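Local coordinates for protein DNA gyrase, B subunit, truncated (Myxococcus xanthus, PDB 3CWV) that probably acts as the ATP-binding subunit of a type II topoisomerase that breaks, passes and rejoins double-stranded DNA, at residues Tyr36-Ala46 against Arg177-Leu188; Gln222-Phe230 against Leu339-Val349. All coordinates share one frame; numbering follows the deposited sequence.

Overall arrangement
Interaction 1 (36-46 with 177-188) is buried near the middle of the chain, where two nearly parallel helices lie on the eight-stranded mixed sheet. Interaction 2 (222-230 with 339-349) is only partly buried and lies farther out, joining the edge strand of the five-stranded sheet to the end of helix 328-345. The two share no helix or strand, and the centres of interactions 1 and 2 are 28 Å apart. Leucine and alanine packing fills interaction 1, closed at one end by an arginine-tyrosine stack. Interaction 2 relies on two edge-to-face aromatic pairs. Each adds one water bridge between its segments, through a tyrosine hydroxyl in interaction 1 and a histidine nitrogen in interaction 2.

Interaction 1. Residues Tyr36-Ala46 against Arg177-Leu188; sequences YFLLDVAYEEA and RCNELAALAPGL
Arg177 starts with CG opposite its backbone N (chi1 176°) and then bends at both chi2 and chi3, folding its guanidinium back onto the ring of Tyr36. Tyr36 holds its own CG beside the backbone N (chi1 -61°), which offers a ring face to the arginine. The two flat groups stack with planes 9° apart, and CZ of Arg177 sits 3.8 Å from the centroid of the Tyr36 ring, a cation-pi contact straight over the face. The same chi1 lays Arg177 CG against Leu39 CD1 at 3.5 Å. Further along, the two methyls of Leu181 divide their work: CD2 meets Leu39 CD2 at 4.1 Å, while CD1 lies 3.7 Å from Tyr43 CB, near the plane of the tyrosine ring. Ala46 CB ends the row, 3.7 Å from Leu188 CD2 and 4.0 Å from Ala185 CB, where helix 171-184 has given way to a type II turn. A water joins Tyr43 OH to Leu184 O, to which it donates at 3.1 Å. Leu66 of the underlying sheet touches Leu39, and His33 meets Tyr36 edge-to-face. Near-parallel helices on this mixed sheet are consistent with the GHKL-type ATPase domain of GyrB. The helix pair is thus held mainly by apolar side chains, with the guanidinium charge resting against the pi face of Tyr36; Asp40 and Glu180 lie near enough that their charges probably help to steady it.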
loop_
_atom_site.group_PDB
_atom_site.type_symbol
_atom_site.label_atom_id
_atom_site.label_comp_id
_atom_site.label_asym_id
_atom_site.label_seq_id
_atom_site.Cartn_x
_atom_site.Cartn_y
_atom_site.Cartn_z
ATOM N N TYR A 36 5.237 -3.466 -7.846
ATOM C CA TYR A 36 4.652 -2.547 -6.850
ATOM C C TYR A 36 3.562 -1.677 -7.497
ATOM O O TYR A 36 2.556 -1.362 -6.845
ATOM C CB TYR A 36 5.726 -1.642 -6.228
ATOM C CG TYR A 36 6.830 -2.390 -5.473
ATOM C CD1 TYR A 36 6.608 -3.647 -4.897
ATOM C CD2 TYR A 36 8.091 -1.809 -5.318
ATOM C CE1 TYR A 36 7.640 -4.311 -4.186
ATOM C CE2 TYR A 36 9.122 -2.472 -4.634
ATOM C CZ TYR A 36 8.883 -3.703 -4.075
ATOM O OH TYR A 36 9.894 -4.340 -3.412
ATOM N N PHE A 37 3.760 -1.282 -8.760
ATOM C CA PHE A 37 2.724 -0.497 -9.468
ATOM C C PHE A 37 1.407 -1.288 -9.564
ATOM O O PHE A 37 0.303 -0.727 -9.396
ATOM C CB PHE A 37 3.164 -0.061 -10.885
ATOM C CG PHE A 37 4.389 0.863 -10.931
ATOM C CD1 PHE A 37 4.699 1.706 -9.876
ATOM C CD2 PHE A 37 5.182 0.900 -12.080
ATOM C CE1 PHE A 37 5.823 2.593 -9.954
ATOM C CE2 PHE A 37 6.285 1.758 -12.167
ATOM C CZ PHE A 37 6.605 2.606 -11.103
ATOM N N LEU A 38 1.501 -2.576 -9.895
ATOM C CA LEU A 38 0.295 -3.451 -9.883
ATOM C C LEU A 38 -0.373 -3.553 -8.508
ATOM O O LEU A 38 -1.595 -3.385 -8.377
ATOM C CB LEU A 38 0.601 -4.852 -10.433
ATOM C CG LEU A 38 0.403 -5.097 -11.920
ATOM C CD1 LEU A 38 0.897 -6.502 -12.244
ATOM C CD2 LEU A 38 -1.107 -4.953 -12.334
ATOM N N LEU A 39 0.395 -3.887 -7.481
ATOM C CA LEU A 39 -0.115 -3.882 -6.104
ATOM C C LEU A 39 -0.776 -2.554 -5.692
ATOM O O LEU A 39 -1.807 -2.555 -4.993
ATOM C CB LEU A 39 1.018 -4.232 -5.103
ATOM C CG LEU A 39 1.473 -5.697 -5.245
ATOM C CD1 LEU A 39 2.764 -5.944 -4.432
ATOM C CD2 LEU A 39 0.378 -6.625 -4.797
ATOM N N ASP A 40 -0.205 -1.427 -6.136
ATOM C CA ASP A 40 -0.799 -0.108 -5.844
ATOM C C ASP A 40 -2.198 0.058 -6.499
ATOM O O ASP A 40 -3.092 0.721 -5.939
ATOM C CB ASP A 40 0.103 1.031 -6.305
ATOM C CG ASP A 40 1.371 1.226 -5.423
ATOM O OD1 ASP A 40 1.484 0.643 -4.324
ATOM O OD2 ASP A 40 2.261 1.986 -5.873
ATOM N N VAL A 41 -2.362 -0.486 -7.706
ATOM C CA VAL A 41 -3.682 -0.529 -8.359
ATOM C C VAL A 41 -4.720 -1.244 -7.474
ATOM O O VAL A 41 -5.834 -0.734 -7.249
ATOM C CB VAL A 41 -3.645 -1.249 -9.742
ATOM C CG1 VAL A 41 -5.071 -1.340 -10.312
ATOM C CG2 VAL A 41 -2.783 -0.504 -10.724
ATOM N N ALA A 42 -4.346 -2.422 -6.975
ATOM C CA ALA A 42 -5.209 -3.232 -6.109
ATOM C C ALA A 42 -5.492 -2.498 -4.794
ATOM O O ALA A 42 -6.623 -2.488 -4.318
ATOM C CB ALA A 42 -4.546 -4.620 -5.831
ATOM N N TYR A 43 -4.476 -1.842 -4.234
ATOM C CA TYR A 43 -4.665 -1.029 -3.033
ATOM C C TYR A 43 -5.722 0.060 -3.234
ATOM O O TYR A 43 -6.539 0.287 -2.353
ATOM C CB TYR A 43 -3.380 -0.324 -2.580
ATOM C CG TYR A 43 -3.688 0.630 -1.468
ATOM C CD1 TYR A 43 -3.940 0.159 -0.176
ATOM C CD2 TYR A 43 -3.812 1.992 -1.713
ATOM C CE1 TYR A 43 -4.260 1.041 0.849
ATOM C CE2 TYR A 43 -4.137 2.874 -0.716
ATOM C CZ TYR A 43 -4.357 2.393 0.565
ATOM O OH TYR A 43 -4.673 3.274 1.549
ATOM N N GLU A 44 -5.671 0.766 -4.356
ATOM C CA GLU A 44 -6.600 1.870 -4.560
ATOM C C GLU A 44 -8.033 1.359 -4.674
ATOM O O GLU A 44 -8.984 1.985 -4.144
ATOM C CB GLU A 44 -6.195 2.725 -5.765
ATOM C CG GLU A 44 -7.226 3.802 -6.145
ATOM C CD GLU A 44 -7.348 4.945 -5.128
ATOM O OE1 GLU A 44 -6.515 5.070 -4.210
ATOM O OE2 GLU A 44 -8.293 5.742 -5.264
ATOM N N GLU A 45 -8.214 0.221 -5.338
ATOM C CA GLU A 45 -9.541 -0.413 -5.368
ATOM C C GLU A 45 -9.983 -0.832 -3.969
ATOM O O GLU A 45 -11.138 -0.583 -3.576
ATOM C CB GLU A 45 -9.565 -1.629 -6.285
ATOM C CG GLU A 45 -9.214 -1.279 -7.729
ATOM C CD GLU A 45 -10.258 -0.364 -8.377
ATOM O OE1 GLU A 45 -11.426 -0.783 -8.548
ATOM O OE2 GLU A 45 -9.895 0.778 -8.699
ATOM N N ALA A 46 -9.092 -1.478 -3.219
ATOM C CA ALA A 46 -9.412 -1.870 -1.825
ATOM C C ALA A 46 -9.721 -0.641 -0.961
ATOM O O ALA A 46 -10.672 -0.668 -0.173
ATOM C CB ALA A 46 -8.273 -2.695 -1.198
ATOM N N ARG A 177 5.736 -7.103 0.838
ATOM C CA ARG A 177 4.872 -6.017 0.365
ATOM C C ARG A 177 3.408 -6.461 0.402
ATOM O O ARG A 177 2.498 -5.663 0.667
ATOM C CB ARG A 177 5.277 -5.562 -1.042
ATOM C CG ARG A 177 4.381 -4.499 -1.681
ATOM C CD ARG A 177 4.502 -3.108 -1.046
ATOM N NE ARG A 177 5.869 -2.587 -1.106
ATOM C CZ ARG A 177 6.256 -1.486 -1.757
ATOM N NH1 ARG A 177 5.387 -0.724 -2.434
ATOM N NH2 ARG A 177 7.534 -1.139 -1.711
ATOM N N CYS A 178 3.175 -7.734 0.143
ATOM C CA CYS A 178 1.818 -8.260 0.199
ATOM C C CYS A 178 1.281 -8.218 1.644
ATOM O O CYS A 178 0.129 -7.849 1.889
ATOM C CB CYS A 178 1.787 -9.686 -0.334
ATOM S SG CYS A 178 1.928 -9.849 -2.128
ATOM N N ASN A 179 2.131 -8.607 2.591
ATOM C CA ASN A 179 1.789 -8.568 4.010
ATOM C C ASN A 179 1.421 -7.138 4.441
ATOM O O ASN A 179 0.414 -6.941 5.135
ATOM C CB ASN A 179 2.971 -9.148 4.814
ATOM C CG ASN A 179 2.640 -9.427 6.283
ATOM O OD1 ASN A 179 1.558 -9.097 6.810
ATOM N ND2 ASN A 179 3.610 -10.020 6.964
ATOM N N GLU A 180 2.214 -6.149 4.014
ATOM C CA GLU A 180 1.935 -4.748 4.298
ATOM C C GLU A 180 0.606 -4.312 3.726
ATOM O O GLU A 180 -0.133 -3.591 4.369
ATOM C CB GLU A 180 2.960 -3.847 3.643
ATOM C CG GLU A 180 4.330 -3.946 4.179
ATOM C CD GLU A 180 5.256 -2.989 3.460
ATOM O OE1 GLU A 180 4.790 -2.245 2.553
ATOM O OE2 GLU A 180 6.452 -2.990 3.798
ATOM N N LEU A 181 0.341 -4.694 2.480
ATOM C CA LEU A 181 -0.912 -4.346 1.819
ATOM C C LEU A 181 -2.148 -4.877 2.599
ATOM O O LEU A 181 -3.138 -4.151 2.779
ATOM C CB LEU A 181 -0.901 -4.868 0.380
ATOM C CG LEU A 181 -2.212 -4.839 -0.410
ATOM C CD1 LEU A 181 -2.678 -3.399 -0.633
ATOM C CD2 LEU A 181 -2.083 -5.573 -1.743
ATOM N N ALA A 182 -2.087 -6.127 3.062
ATOM C CA ALA A 182 -3.139 -6.657 3.947
ATOM C C ALA A 182 -3.339 -5.824 5.223
ATOM O O ALA A 182 -4.479 -5.615 5.666
ATOM C CB ALA A 182 -2.866 -8.132 4.306
ATOM N N ALA A 183 -2.241 -5.356 5.814
ATOM C CA ALA A 183 -2.296 -4.485 7.000
ATOM C C ALA A 183 -2.857 -3.094 6.692
ATOM O O ALA A 183 -3.580 -2.509 7.508
ATOM C CB ALA A 183 -0.892 -4.341 7.620
ATOM N N LEU A 184 -2.505 -2.556 5.527
ATOM C CA LEU A 184 -2.850 -1.163 5.212
ATOM C C LEU A 184 -4.294 -1.048 4.730
ATOM O O LEU A 184 -4.886 0.021 4.779
ATOM C CB LEU A 184 -1.894 -0.590 4.171
ATOM C CG LEU A 184 -0.505 -0.382 4.756
ATOM C CD1 LEU A 184 0.537 -0.198 3.677
ATOM C CD2 LEU A 184 -0.496 0.789 5.723
ATOM N N ALA A 185 -4.839 -2.161 4.260
ATOM C CA ALA A 185 -6.209 -2.220 3.782
ATOM C C ALA A 185 -6.928 -3.323 4.580
ATOM O O ALA A 185 -7.177 -4.420 4.095
ATOM C CB ALA A 185 -6.225 -2.468 2.266
ATOM N N PRO A 186 -7.213 -3.035 5.868
ATOM C CA PRO A 186 -7.676 -4.073 6.792
ATOM C C PRO A 186 -8.902 -4.785 6.282
ATOM O O PRO A 186 -9.857 -4.129 5.856
ATOM C CB PRO A 186 -8.017 -3.308 8.087
ATOM C CG PRO A 186 -7.713 -1.892 7.854
ATOM C CD PRO A 186 -7.073 -1.711 6.496
ATOM N N GLY A 187 -8.873 -6.113 6.299
ATOM C CA GLY A 187 -9.974 -6.893 5.758
ATOM C C GLY A 187 -9.733 -7.375 4.334
ATOM O O GLY A 187 -10.329 -8.356 3.911
ATOM N N LEU A 188 -8.865 -6.692 3.593
ATOM C CA LEU A 188 -8.458 -7.171 2.269
ATOM C C LEU A 188 -7.732 -8.530 2.399
ATOM O O LEU A 188 -6.830 -8.668 3.229
ATOM C CB LEU A 188 -7.484 -6.169 1.629
ATOM C CG LEU A 188 -6.962 -6.512 0.230
ATOM C CD1 LEU A 188 -8.118 -6.658 -0.773
ATOM C CD2 LEU A 188 -5.936 -5.469 -0.251
HETATM O O HOH W 1 -3.936 2.960 4.695
#

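Interaction 2. Residues Gln222-Phe230 against Leu339-Val349; sequences QLHPEPVVF and LFIELLREHPV
The end of helix 328-345 and the turn after it pack over one face of the five-stranded sheet, against its outermost strand 228-234, and Phe230 and Phe340 form an edge-to-face (T-shaped) pair there. The edge of Phe230 points at the face of Phe340, with centroids 4.9 Å apart and planes at 76°; Phe230 CE2 stands 3.5 Å from Phe340 CZ, toward the rim. Leu339 passes Phe230 in the opposite direction, its CB 3.8 Å from Phe230 CE1. Between the aromatic groups, Val228 CG1 presses on Leu343 CD1 at 3.4 Å, a tight contact, and Val228 CG2 reaches the imidazole of His347. A second T-shaped pair lies beyond the helix: the edge of His347 meets the face of His224, planes at 67°, and His347 CE1 stands 3.5 Å from His224 CG. With CG between its backbone N and carbonyl carbon (chi1 49°), His224 turns a ring face to His347. Its ring is held through both nitrogens: ND1 of His224 donates to Glu226 O at 2.7 Å, with the oxygen in the ring plane, and NE2 accepts from Trp245 N of strand 237-245. His347 is also fixed on two sides. Its ND1 accepts from Val349 N at 3.1 Å, a capping bond before helix 350-354, while its NE2 shares a water with Glu226 O. Leu223 and Val349 finish the contact through their methyl groups. Phe340 also touches Leu276 and Ala279 of helix 267-284, and Leu243 of the neighbouring strand, so its ring lies between the two helices and the sheet. Helices packed on one face of a mixed sheet are consistent with the ribosomal S5 domain 2-like fold, and this region probably corresponds to the GyrB transducer.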
loop_
_atom_site.group_PDB
_atom_site.type_symbol
_atom_site.label_atom_id
_atom_site.label_comp_id
_atom_site.label_asym_id
_atom_site.label_seq_id
_atom_site.Cartn_x
_atom_site.Cartn_y
_atom_site.Cartn_z
ATOM N N GLN A 222 6.555 -7.411 25.273
ATOM C CA GLN A 222 5.517 -6.385 25.193
ATOM C C GLN A 222 5.077 -5.888 26.579
ATOM O O GLN A 222 4.790 -6.694 27.465
ATOM C CB GLN A 222 4.313 -6.915 24.402
ATOM C CG GLN A 222 4.581 -7.082 22.903
ATOM C CD GLN A 222 3.553 -7.933 22.193
ATOM O OE1 GLN A 222 2.732 -8.601 22.828
ATOM N NE2 GLN A 222 3.591 -7.918 20.856
ATOM N N LEU A 223 5.003 -4.564 26.747
ATOM C CA LEU A 223 4.625 -3.954 28.028
ATOM C C LEU A 223 3.119 -3.892 28.245
ATOM O O LEU A 223 2.647 -3.513 29.320
ATOM C CB LEU A 223 5.229 -2.551 28.161
ATOM C CG LEU A 223 6.751 -2.472 28.236
ATOM C CD1 LEU A 223 7.186 -1.025 28.386
ATOM C CD2 LEU A 223 7.280 -3.306 29.388
ATOM N N HIS A 224 2.370 -4.238 27.210
ATOM C CA HIS A 224 0.925 -4.302 27.278
ATOM C C HIS A 224 0.472 -5.299 26.204
ATOM O O HIS A 224 1.150 -5.446 25.188
ATOM C CB HIS A 224 0.306 -2.903 27.095
ATOM C CG HIS A 224 0.844 -2.134 25.920
ATOM N ND1 HIS A 224 0.136 -1.986 24.747
ATOM C CD2 HIS A 224 1.999 -1.449 25.751
ATOM C CE1 HIS A 224 0.839 -1.253 23.899
ATOM N NE2 HIS A 224 1.974 -0.914 24.485
ATOM N N PRO A 225 -0.639 -6.020 26.451
ATOM C CA PRO A 225 -1.050 -7.131 25.597
ATOM C C PRO A 225 -1.765 -6.749 24.306
ATOM O O PRO A 225 -1.982 -7.620 23.457
ATOM C CB PRO A 225 -2.015 -7.913 26.497
ATOM C CG PRO A 225 -2.622 -6.863 27.363
ATOM C CD PRO A 225 -1.547 -5.859 27.609
ATOM N N GLU A 226 -2.159 -5.483 24.173
ATOM C CA GLU A 226 -2.855 -5.036 22.970
ATOM C C GLU A 226 -2.318 -3.667 22.560
ATOM O O GLU A 226 -2.103 -2.793 23.418
ATOM C CB GLU A 226 -4.371 -4.999 23.219
ATOM C CG GLU A 226 -5.223 -5.438 22.037
ATOM C CD GLU A 226 -4.978 -6.885 21.614
ATOM O OE1 GLU A 226 -4.906 -7.780 22.489
ATOM O OE2 GLU A 226 -4.865 -7.130 20.396
ATOM N N PRO A 227 -2.052 -3.478 21.246
ATOM C CA PRO A 227 -1.535 -2.178 20.841
ATOM C C PRO A 227 -2.553 -1.080 21.095
ATOM O O PRO A 227 -3.770 -1.340 21.135
ATOM C CB PRO A 227 -1.275 -2.358 19.329
ATOM C CG PRO A 227 -1.087 -3.843 19.158
ATOM C CD PRO A 227 -2.141 -4.406 20.101
ATOM N N VAL A 228 -2.062 0.133 21.298
ATOM C CA VAL A 228 -2.941 1.302 21.301
ATOM C C VAL A 228 -3.311 1.606 19.850
ATOM O O VAL A 228 -2.428 1.688 19.007
ATOM C CB VAL A 228 -2.263 2.532 21.916
ATOM C CG1 VAL A 228 -3.213 3.734 21.870
ATOM C CG2 VAL A 228 -1.829 2.252 23.344
ATOM N N VAL A 229 -4.598 1.780 19.557
ATOM C CA VAL A 229 -5.038 1.933 18.170
ATOM C C VAL A 229 -5.999 3.100 17.996
ATOM O O VAL A 229 -6.778 3.415 18.896
ATOM C CB VAL A 229 -5.721 0.643 17.624
ATOM C CG1 VAL A 229 -4.833 -0.555 17.848
ATOM C CG2 VAL A 229 -7.064 0.399 18.292
ATOM N N PHE A 230 -5.936 3.735 16.830
ATOM C CA PHE A 230 -6.898 4.762 16.424
ATOM C C PHE A 230 -7.251 4.555 14.964
ATOM O O PHE A 230 -6.431 4.054 14.183
ATOM C CB PHE A 230 -6.316 6.163 16.620
ATOM C CG PHE A 230 -5.921 6.459 18.031
ATOM C CD1 PHE A 230 -6.893 6.699 19.001
ATOM C CD2 PHE A 230 -4.586 6.505 18.394
ATOM C CE1 PHE A 230 -6.534 6.977 20.306
ATOM C CE2 PHE A 230 -4.225 6.780 19.703
ATOM C CZ PHE A 230 -5.201 7.013 20.656
ATOM N N LEU A 339 -8.068 11.703 23.554
ATOM C CA LEU A 339 -8.183 10.246 23.567
ATOM C C LEU A 339 -6.997 9.584 24.240
ATOM O O LEU A 339 -7.177 8.616 24.966
ATOM C CB LEU A 339 -8.359 9.692 22.151
ATOM C CG LEU A 339 -9.625 10.066 21.372
ATOM C CD1 LEU A 339 -9.611 9.435 19.976
ATOM C CD2 LEU A 339 -10.907 9.673 22.108
ATOM N N PHE A 340 -5.792 10.104 24.002
ATOM C CA PHE A 340 -4.588 9.598 24.630
ATOM C C PHE A 340 -4.647 9.855 26.151
ATOM O O PHE A 340 -4.295 8.970 26.934
ATOM C CB PHE A 340 -3.345 10.301 24.088
ATOM C CG PHE A 340 -2.646 9.601 22.916
ATOM C CD1 PHE A 340 -2.206 8.288 23.010
ATOM C CD2 PHE A 340 -2.364 10.320 21.744
ATOM C CE1 PHE A 340 -1.513 7.680 21.951
ATOM C CE2 PHE A 340 -1.695 9.738 20.689
ATOM C CZ PHE A 340 -1.262 8.409 20.780
ATOM N N ILE A 341 -5.038 11.072 26.551
ATOM C CA ILE A 341 -5.208 11.438 27.977
ATOM C C ILE A 341 -6.107 10.429 28.723
ATOM O O ILE A 341 -5.681 9.820 29.702
ATOM C CB ILE A 341 -5.743 12.897 28.147
ATOM C CG1 ILE A 341 -4.652 13.908 27.765
ATOM C CG2 ILE A 341 -6.198 13.163 29.604
ATOM C CD1 ILE A 341 -5.117 15.352 27.696
ATOM N N GLU A 342 -7.332 10.240 28.249
ATOM C CA GLU A 342 -8.251 9.303 28.876
ATOM C C GLU A 342 -7.730 7.867 28.836
ATOM O O GLU A 342 -7.704 7.168 29.852
ATOM C CB GLU A 342 -9.610 9.385 28.207
ATOM C CG GLU A 342 -10.613 8.342 28.692
ATOM C CD GLU A 342 -11.235 8.647 30.072
ATOM O OE1 GLU A 342 -12.287 8.040 30.388
ATOM O OE2 GLU A 342 -10.687 9.480 30.836
ATOM N N LEU A 343 -7.297 7.441 27.653
ATOM C CA LEU A 343 -6.788 6.097 27.442
ATOM C C LEU A 343 -5.648 5.752 28.375
ATOM O O LEU A 343 -5.569 4.622 28.881
ATOM C CB LEU A 343 -6.294 5.980 25.997
ATOM C CG LEU A 343 -5.443 4.833 25.499
ATOM C CD1 LEU A 343 -5.691 4.766 24.008
ATOM C CD2 LEU A 343 -3.974 5.031 25.781
ATOM N N LEU A 344 -4.741 6.705 28.569
ATOM C CA LEU A 344 -3.502 6.425 29.271
ATOM C C LEU A 344 -3.696 6.381 30.794
ATOM O O LEU A 344 -2.822 5.905 31.508
ATOM C CB LEU A 344 -2.402 7.428 28.894
ATOM C CG LEU A 344 -1.699 7.339 27.517
ATOM C CD1 LEU A 344 -0.846 8.572 27.222
ATOM C CD2 LEU A 344 -0.844 6.084 27.396
ATOM N N ARG A 345 -4.841 6.859 31.271
ATOM C CA ARG A 345 -5.100 6.920 32.713
ATOM C C ARG A 345 -4.862 5.554 33.335
ATOM O O ARG A 345 -3.986 5.394 34.198
ATOM C CB ARG A 345 -6.529 7.396 33.007
ATOM C CG ARG A 345 -6.709 8.905 32.878
ATOM C CD ARG A 345 -8.155 9.339 33.107
ATOM N NE ARG A 345 -8.338 10.778 32.890
ATOM C CZ ARG A 345 -7.803 11.731 33.656
ATOM N NH1 ARG A 345 -7.033 11.412 34.701
ATOM N NH2 ARG A 345 -8.031 13.010 33.379
ATOM N N GLU A 346 -5.622 4.574 32.849
ATOM C CA GLU A 346 -5.583 3.206 33.386
ATOM C C GLU A 346 -4.846 2.209 32.484
ATOM O O GLU A 346 -5.077 0.999 32.576
ATOM C CB GLU A 346 -7.008 2.713 33.655
ATOM C CG GLU A 346 -7.706 3.451 34.788
ATOM C CD GLU A 346 -6.998 3.290 36.127
ATOM O OE1 GLU A 346 -6.862 2.136 36.607
ATOM O OE2 GLU A 346 -6.591 4.324 36.706
ATOM N N HIS A 347 -3.967 2.722 31.620
ATOM C CA HIS A 347 -3.182 1.890 30.705
ATOM C C HIS A 347 -1.913 1.415 31.396
ATOM O O HIS A 347 -1.250 2.205 32.063
ATOM C CB HIS A 347 -2.795 2.677 29.443
ATOM C CG HIS A 347 -2.300 1.816 28.321
ATOM N ND1 HIS A 347 -0.984 1.421 28.206
ATOM C CD2 HIS A 347 -2.946 1.278 27.262
ATOM C CE1 HIS A 347 -0.843 0.678 27.123
ATOM N NE2 HIS A 347 -2.023 0.564 26.542
ATOM N N PRO A 348 -1.566 0.123 31.230
ATOM C CA PRO A 348 -0.391 -0.469 31.862
ATOM C C PRO A 348 0.919 0.291 31.658
ATOM O O PRO A 348 1.762 0.293 32.553
ATOM C CB PRO A 348 -0.309 -1.856 31.209
ATOM C CG PRO A 348 -1.695 -2.185 30.885
ATOM C CD PRO A 348 -2.318 -0.879 30.450
ATOM N N VAL A 349 1.086 0.945 30.511
ATOM C CA VAL A 349 2.382 1.535 30.152
ATOM C C VAL A 349 2.682 2.921 30.756
ATOM O O VAL A 349 3.845 3.314 30.873
ATOM C CB VAL A 349 2.535 1.602 28.600
ATOM C CG1 VAL A 349 1.882 2.879 28.044
ATOM C CG2 VAL A 349 4.008 1.512 28.195
HETATM O O HOH W 2 -3.675 -0.883 24.431
#